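PDB 3PNN: conserved domain protein from Porphyromonas gingivalis, which probably transfers a sugar from an activated donor to an acceptor, forming a glycosidic linkage, as expected of a cytoplasmic glycosyltransferase with a Rossmann-like fold. Local coordinates for residues W218-F232 and F247-R261. Numbering follows the deposited sequence. Where two conformers were deposited one is given.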
loop_
_atom_site.group_PDB
_atom_site.type_symbol
_atom_site.label_atom_id
_atom_site.label_comp_id
_atom_site.label_asym_id
_atom_site.label_seq_id
_atom_site.Cartn_x
_atom_site.Cartn_y
_atom_site.Cartn_z
ATOM N N TRP A 218 3.418 -4.568 -1.110
ATOM C CA TRP A 218 3.345 -6.036 -1.172
ATOM C C TRP A 218 3.594 -6.515 -2.587
ATOM O O TRP A 218 3.409 -5.756 -3.543
ATOM C CB TRP A 218 1.931 -6.480 -0.817
ATOM C CG TRP A 218 1.470 -6.064 0.523
ATOM C CD1 TRP A 218 0.740 -4.955 0.845
ATOM C CD2 TRP A 218 1.689 -6.776 1.737
ATOM N NE1 TRP A 218 0.495 -4.936 2.201
ATOM C CE2 TRP A 218 1.075 -6.042 2.769
ATOM C CE3 TRP A 218 2.357 -7.967 2.055
ATOM C CZ2 TRP A 218 1.106 -6.457 4.105
ATOM C CZ3 TRP A 218 2.377 -8.390 3.386
ATOM C CH2 TRP A 218 1.762 -7.629 4.390
ATOM N N GLY A 219 3.962 -7.785 -2.725
ATOM C CA GLY A 219 4.027 -8.444 -4.025
ATOM C C GLY A 219 3.205 -9.727 -3.987
ATOM O O GLY A 219 3.431 -10.578 -3.124
ATOM N N PHE A 220 2.258 -9.864 -4.913
ATOM C CA PHE A 220 1.341 -11.014 -4.925
ATOM C C PHE A 220 1.287 -11.668 -6.302
ATOM O O PHE A 220 1.781 -11.112 -7.292
ATOM C CB PHE A 220 -0.088 -10.586 -4.550
ATOM C CG PHE A 220 -0.243 -10.038 -3.137
ATOM C CD1 PHE A 220 0.044 -10.821 -2.025
ATOM C CD2 PHE A 220 -0.724 -8.747 -2.935
ATOM C CE1 PHE A 220 -0.120 -10.319 -0.736
ATOM C CE2 PHE A 220 -0.893 -8.238 -1.653
ATOM C CZ PHE A 220 -0.599 -9.033 -0.549
ATOM N N THR A 221 0.672 -12.847 -6.359
ATOM C CA THR A 221 0.288 -13.466 -7.620
ATOM C C THR A 221 -1.233 -13.533 -7.622
ATOM O O THR A 221 -1.855 -13.373 -6.580
ATOM C CB THR A 221 0.902 -14.881 -7.777
ATOM O OG1 THR A 221 0.703 -15.633 -6.573
ATOM C CG2 THR A 221 2.412 -14.780 -8.032
ATOM N N PRO A 222 -1.847 -13.773 -8.791
ATOM C CA PRO A 222 -3.314 -13.605 -8.852
ATOM C C PRO A 222 -4.131 -14.564 -7.975
ATOM O O PRO A 222 -5.306 -14.269 -7.697
ATOM C CB PRO A 222 -3.631 -13.783 -10.346
ATOM C CG PRO A 222 -2.335 -13.318 -11.040
ATOM C CD PRO A 222 -1.235 -13.851 -10.129
ATOM N N ASP A 223 -3.551 -15.681 -7.535
ATOM C CA ASP A 223 -4.288 -16.568 -6.617
ATOM C C ASP A 223 -4.652 -15.802 -5.344
ATOM O O ASP A 223 -5.555 -16.182 -4.617
ATOM C CB ASP A 223 -3.465 -17.806 -6.255
ATOM C CG ASP A 223 -2.017 -17.468 -5.957
ATOM O OD1 ASP A 223 -1.631 -17.457 -4.760
ATOM O OD2 ASP A 223 -1.270 -17.201 -6.921
ATOM N N TYR A 224 -3.923 -14.729 -5.072
ATOM C CA TYR A 224 -4.226 -13.904 -3.909
ATOM C C TYR A 224 -5.652 -13.356 -3.977
ATOM O O TYR A 224 -6.322 -13.220 -2.956
ATOM C CB TYR A 224 -3.213 -12.747 -3.753
ATOM C CG TYR A 224 -3.464 -11.953 -2.474
ATOM C CD1 TYR A 224 -3.162 -12.502 -1.232
ATOM C CD2 TYR A 224 -4.013 -10.673 -2.510
ATOM C CE1 TYR A 224 -3.398 -11.803 -0.054
ATOM C CE2 TYR A 224 -4.261 -9.952 -1.318
ATOM C CZ TYR A 224 -3.934 -10.529 -0.106
ATOM O OH TYR A 224 -4.158 -9.863 1.076
ATOM N N PHE A 225 -6.133 -13.031 -5.173
ATOM C CA PHE A 225 -7.521 -12.569 -5.281
ATOM C C PHE A 225 -8.507 -13.637 -4.812
ATOM O O PHE A 225 -9.521 -13.333 -4.179
ATOM C CB PHE A 225 -7.873 -12.156 -6.713
ATOM C CG PHE A 225 -7.036 -11.025 -7.253
ATOM C CD1 PHE A 225 -7.088 -9.758 -6.678
ATOM C CD2 PHE A 225 -6.234 -11.217 -8.372
ATOM C CE1 PHE A 225 -6.321 -8.706 -7.188
ATOM C CE2 PHE A 225 -5.472 -10.177 -8.892
ATOM C CZ PHE A 225 -5.512 -8.908 -8.297
ATOM N N ASP A 226 -8.231 -14.887 -5.154
ATOM C CA ASP A 226 -9.129 -15.985 -4.792
ATOM C C ASP A 226 -9.135 -16.237 -3.287
ATOM O O ASP A 226 -10.199 -16.455 -2.690
ATOM C CB ASP A 226 -8.731 -17.278 -5.517
ATOM C CG ASP A 226 -8.928 -17.187 -7.022
ATOM O OD1 ASP A 226 -9.858 -16.476 -7.466
ATOM O OD2 ASP A 226 -8.145 -17.815 -7.763
ATOM N N TYR A 227 -7.953 -16.228 -2.676
ATOM C CA TYR A 227 -7.887 -16.402 -1.228
ATOM C C TYR A 227 -8.595 -15.232 -0.545
ATOM O O TYR A 227 -9.302 -15.420 0.451
ATOM C CB TYR A 227 -6.438 -16.500 -0.743
ATOM C CG TYR A 227 -5.729 -17.771 -1.168
ATOM C CD1 TYR A 227 -6.312 -19.028 -0.969
ATOM C CD2 TYR A 227 -4.475 -17.718 -1.763
ATOM C CE1 TYR A 227 -5.652 -20.195 -1.368
ATOM C CE2 TYR A 227 -3.809 -18.874 -2.158
ATOM C CZ TYR A 227 -4.399 -20.101 -1.960
ATOM O OH TYR A 227 -3.722 -21.245 -2.351
ATOM N N SER A 228 -8.405 -14.028 -1.079
ATOM C CA SER A 228 -9.049 -12.844 -0.498
ATOM C C SER A 228 -10.556 -12.936 -0.602
ATOM O O SER A 228 -11.272 -12.496 0.295
ATOM C CB SER A 228 -8.613 -11.553 -1.193
ATOM O OG SER A 228 -7.232 -11.279 -0.996
ATOM N N GLU A 229 -11.054 -13.452 -1.720
ATOM C CA GLU A 229 -12.512 -13.609 -1.866
ATOM C C GLU A 229 -13.053 -14.600 -0.831
ATOM O O GLU A 229 -14.121 -14.398 -0.240
ATOM C CB GLU A 229 -12.866 -14.064 -3.281
ATOM C CG GLU A 229 -14.322 -14.472 -3.479
ATOM C CD GLU A 229 -15.197 -13.342 -3.994
ATOM O OE1 GLU A 229 -14.780 -12.164 -3.904
ATOM O OE2 GLU A 229 -16.306 -13.637 -4.495
ATOM N N GLU A 230 -12.309 -15.673 -0.602
ATOM C CA GLU A 230 -12.714 -16.655 0.398
ATOM C C GLU A 230 -12.835 -16.009 1.787
ATOM O O GLU A 230 -13.825 -16.212 2.486
ATOM C CB GLU A 230 -11.726 -17.825 0.436
ATOM C CG GLU A 230 -11.921 -18.758 1.619
ATOM C CD GLU A 230 -10.686 -19.601 1.901
ATOM O OE1 GLU A 230 -9.962 -19.932 0.935
ATOM O OE2 GLU A 230 -10.440 -19.922 3.087
ATOM N N LEU A 231 -11.825 -15.233 2.174
ATOM C CA LEU A 231 -11.803 -14.593 3.484
ATOM C C LEU A 231 -12.788 -13.431 3.562
ATOM O O LEU A 231 -13.307 -13.114 4.632
ATOM C CB LEU A 231 -10.384 -14.127 3.823
ATOM C CG LEU A 231 -9.427 -15.289 4.101
ATOM C CD1 LEU A 231 -8.008 -14.800 4.338
ATOM C CD2 LEU A 231 -9.929 -16.086 5.289
ATOM N N PHE A 232 -13.048 -12.794 2.424
ATOM C CA PHE A 232 -14.057 -11.725 2.391
ATOM C C PHE A 232 -15.448 -12.259 2.709
ATOM O O PHE A 232 -16.215 -11.639 3.464
ATOM C CB PHE A 232 -14.056 -11.016 1.029
ATOM C CG PHE A 232 -14.774 -9.684 1.035
ATOM C CD1 PHE A 232 -14.674 -8.832 2.125
ATOM C CD2 PHE A 232 -15.521 -9.272 -0.068
ATOM C CE1 PHE A 232 -15.317 -7.585 2.121
ATOM C CE2 PHE A 232 -16.170 -8.035 -0.077
ATOM C CZ PHE A 232 -16.068 -7.192 1.020
ATOM N N PHE A 247 -12.001 -4.699 6.033
ATOM C CA PHE A 247 -11.302 -5.887 5.546
ATOM C C PHE A 247 -9.940 -5.445 5.036
ATOM O O PHE A 247 -9.838 -4.880 3.941
ATOM C CB PHE A 247 -12.146 -6.497 4.420
ATOM C CG PHE A 247 -11.653 -7.825 3.906
ATOM C CD1 PHE A 247 -11.535 -8.918 4.750
ATOM C CD2 PHE A 247 -11.375 -7.992 2.554
ATOM C CE1 PHE A 247 -11.108 -10.154 4.268
ATOM C CE2 PHE A 247 -10.950 -9.228 2.061
ATOM C CZ PHE A 247 -10.814 -10.307 2.919
ATOM N N PHE A 248 -8.902 -5.690 5.841
ATOM C CA PHE A 248 -7.557 -5.134 5.625
ATOM C C PHE A 248 -6.573 -6.156 5.073
ATOM O O PHE A 248 -6.653 -7.336 5.408
ATOM C CB PHE A 248 -6.974 -4.641 6.952
ATOM C CG PHE A 248 -7.651 -3.425 7.506
ATOM C CD1 PHE A 248 -7.595 -2.218 6.831
ATOM C CD2 PHE A 248 -8.314 -3.483 8.719
ATOM C CE1 PHE A 248 -8.209 -1.090 7.344
ATOM C CE2 PHE A 248 -8.930 -2.358 9.240
ATOM C CZ PHE A 248 -8.875 -1.162 8.550
ATOM N N ILE A 249 -5.604 -5.691 4.285
ATOM C CA ILE A 249 -4.604 -6.597 3.720
ATOM C C ILE A 249 -3.806 -7.405 4.775
ATOM O O ILE A 249 -3.695 -8.639 4.666
ATOM C CB ILE A 249 -3.647 -5.849 2.788
ATOM C CG1 ILE A 249 -4.420 -5.266 1.598
ATOM C CG2 ILE A 249 -2.513 -6.765 2.328
ATOM C CD1 ILE A 249 -3.583 -4.288 0.771
ATOM N N PRO A 250 -3.241 -6.722 5.792
ATOM C CA PRO A 250 -2.466 -7.432 6.825
ATOM C C PRO A 250 -3.256 -8.553 7.489
ATOM O O PRO A 250 -2.683 -9.600 7.812
ATOM C CB PRO A 250 -2.176 -6.348 7.870
ATOM C CG PRO A 250 -2.349 -5.063 7.173
ATOM C CD PRO A 250 -3.331 -5.274 6.062
ATOM N N PHE A 251 -4.552 -8.341 7.707
ATOM C CA PHE A 251 -5.385 -9.372 8.309
ATOM C C PHE A 251 -5.429 -10.644 7.465
ATOM O O PHE A 251 -5.257 -11.758 7.977
ATOM C CB PHE A 251 -6.814 -8.876 8.558
ATOM C CG PHE A 251 -7.773 -9.982 8.923
ATOM C CD1 PHE A 251 -7.946 -10.361 10.242
ATOM C CD2 PHE A 251 -8.485 -10.656 7.939
ATOM C CE1 PHE A 251 -8.816 -11.386 10.577
ATOM C CE2 PHE A 251 -9.349 -11.680 8.263
ATOM C CZ PHE A 251 -9.518 -12.047 9.583
ATOM N N VAL A 252 -5.693 -10.471 6.175
ATOM C CA VAL A 252 -5.730 -11.580 5.230
ATOM C C VAL A 252 -4.373 -12.267 5.115
ATOM O O VAL A 252 -4.284 -13.486 5.168
ATOM C CB VAL A 252 -6.147 -11.079 3.821
ATOM C CG1 VAL A 252 -5.932 -12.173 2.786
ATOM C CG2 VAL A 252 -7.596 -10.613 3.857
ATOM N N VAL A 253 -3.318 -11.477 4.933
ATOM C CA VAL A 253 -1.971 -12.031 4.813
ATOM C C VAL A 253 -1.622 -12.821 6.074
ATOM O O VAL A 253 -1.091 -13.929 6.009
ATOM C CB VAL A 253 -0.921 -10.934 4.567
ATOM C CG1 VAL A 253 0.493 -11.477 4.777
ATOM C CG2 VAL A 253 -1.074 -10.356 3.147
ATOM N N ASN A 254 -1.941 -12.251 7.226
ATOM C CA ASN A 254 -1.673 -12.933 8.489
ATOM C C ASN A 254 -2.387 -14.289 8.563
ATOM O O ASN A 254 -1.822 -15.299 9.020
ATOM C CB ASN A 254 -2.068 -12.023 9.656
ATOM C CG ASN A 254 -1.592 -12.548 10.998
ATOM O OD1 ASN A 254 -0.392 -12.570 11.284
ATOM N ND2 ASN A 254 -2.532 -12.960 11.835
ATOM N N ASP A 255 -3.626 -14.328 8.088
ATOM C CA ASP A 255 -4.394 -15.562 8.137
ATOM C C ASP A 255 -3.784 -16.626 7.237
ATOM O O ASP A 255 -3.710 -17.795 7.609
ATOM C CB ASP A 255 -5.844 -15.311 7.724
ATOM C CG ASP A 255 -6.716 -16.550 7.917
ATOM O OD1 ASP A 255 -7.311 -16.691 9.004
ATOM O OD2 ASP A 255 -6.790 -17.390 6.993
ATOM N N LEU A 256 -3.354 -16.221 6.043
ATOM C CA LEU A 256 -2.792 -17.160 5.077
ATOM C C LEU A 256 -1.453 -17.737 5.522
ATOM O O LEU A 256 -1.168 -18.925 5.322
ATOM C CB LEU A 256 -2.632 -16.474 3.719
ATOM C CG LEU A 256 -3.933 -16.085 3.016
ATOM C CD1 LEU A 256 -3.592 -15.392 1.689
ATOM C CD2 LEU A 256 -4.790 -17.324 2.777
ATOM N N ILE A 257 -0.603 -16.899 6.105
ATOM C CA ILE A 257 0.664 -17.423 6.609
ATOM C C ILE A 257 0.466 -18.303 7.831
ATOM O O ILE A 257 1.151 -19.309 7.991
ATOM C CB ILE A 257 1.729 -16.320 6.885
ATOM C CG1 ILE A 257 1.261 -15.325 7.933
ATOM C CG2 ILE A 257 2.038 -15.554 5.628
ATOM C CD1 ILE A 257 2.011 -13.972 7.797
ATOM N N ARG A 258 -0.482 -17.959 8.691
ATOM C CA ARG A 258 -0.742 -18.817 9.844
ATOM C C ARG A 258 -1.264 -20.209 9.458
ATOM O O ARG A 258 -0.933 -21.198 10.108
ATOM C CB ARG A 258 -1.695 -18.139 10.827
ATOM C CG ARG A 258 -1.079 -16.920 11.503
ATOM C CD ARG A 258 -1.998 -16.367 12.576
ATOM N NE ARG A 258 -2.395 -17.393 13.537
ATOM C CZ ARG A 258 -1.742 -17.657 14.667
ATOM N NH1 ARG A 258 -0.651 -16.966 14.988
ATOM N NH2 ARG A 258 -2.178 -18.612 15.480
ATOM N N SER A 259 -2.070 -20.292 8.403
ATOM C CA SER A 259 -2.593 -21.583 7.966
ATOM C C SER A 259 -1.546 -22.372 7.155
ATOM O O SER A 259 -1.689 -23.581 6.930
ATOM C CB SER A 259 -3.839 -21.366 7.119
ATOM O OG SER A 259 -3.459 -20.749 5.904
ATOM N N GLY A 260 -0.492 -21.690 6.722
ATOM C CA GLY A 260 0.512 -22.307 5.867
ATOM C C GLY A 260 0.214 -22.251 4.368
ATOM O O GLY A 260 1.004 -22.748 3.564
ATOM N N ARG A 261 -0.918 -21.662 3.978
ATOM C CA ARG A 261 -1.263 -21.569 2.552
ATOM C C ARG A 261 -0.430 -20.565 1.774
ATOM O O ARG A 261 -0.346 -20.647 0.551
ATOM C CB ARG A 261 -2.753 -21.282 2.341
ATOM C CG ARG A 261 -3.630 -22.471 2.706
ATOM C CD ARG A 261 -5.064 -22.287 2.247
ATOM N NE ARG A 261 -5.750 -21.218 2.972
ATOM C CZ ARG A 261 -6.965 -20.770 2.659
ATOM N NH1 ARG A 261 -7.627 -21.301 1.632
ATOM N NH2 ARG A 261 -7.521 -19.791 3.365
#
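Arg261 and Glu230 form the salt bridge of this contact, a two-pronged, end-on grip. Arg261 NH1 gives Glu230 OE1 a nearly straight bond of 2.8 Å (165°) along its syn lone pair, whereas Arg261 NH2 reaches Glu230 OE2 from above the carboxylate plane, at 2.9 Å. The long, extended glutamate carries its charge out from helix 223-232 to an arginine lying just past the end of helix 249-259. Tyr227 CD1 rests over one face of the guanidinium, 3.7 Å from Arg261 NH1, with the two planes steeply inclined.

Away from this charged pair the contact is apolar. Tyr224 is a knob in a hole made by Ile249, Val252, Val253 and Leu256. Its CG stands anti to the backbone N (chi1 -175°), and the ring reaches toward helix 249-259 until Tyr224 OH lies 3.4 Å from Val252 CG1; the buried hydroxyl is satisfied by Asn104. Leu231, in the conformer described, lays CD1 against Val252 CG1. Small Ser228 faces Val252, which probably helps their CA atoms approach to 6.7 Å.

Aromatic faces receive methyls and rings. Ile249 CG2 sits over the five-membered ring of Trp218, 3.8 Å from its centroid, and Val253 CG2 lies over the six-membered ring on the same face, both as CH-pi contacts. A broad indole thus serves two successive turns of the helix, while its NE1 bonds to Asn216. Phe247 offers a face to Phe232, whose CD1 is 3.4 Å from Phe247 CD2, the rings oblique to one another.

Segments 223-232 and 249-259 of the two helices run almost perpendicular, at 100° and 10.5 Å between axes. Within the Rossmann-like alpha/beta/alpha layering, helix 249-259 also packs on helix 103-108 through Ile249 and Val252 and on strand 263-268 through Val253, while strand 217-220 lies between strands 118-122 and 148-155.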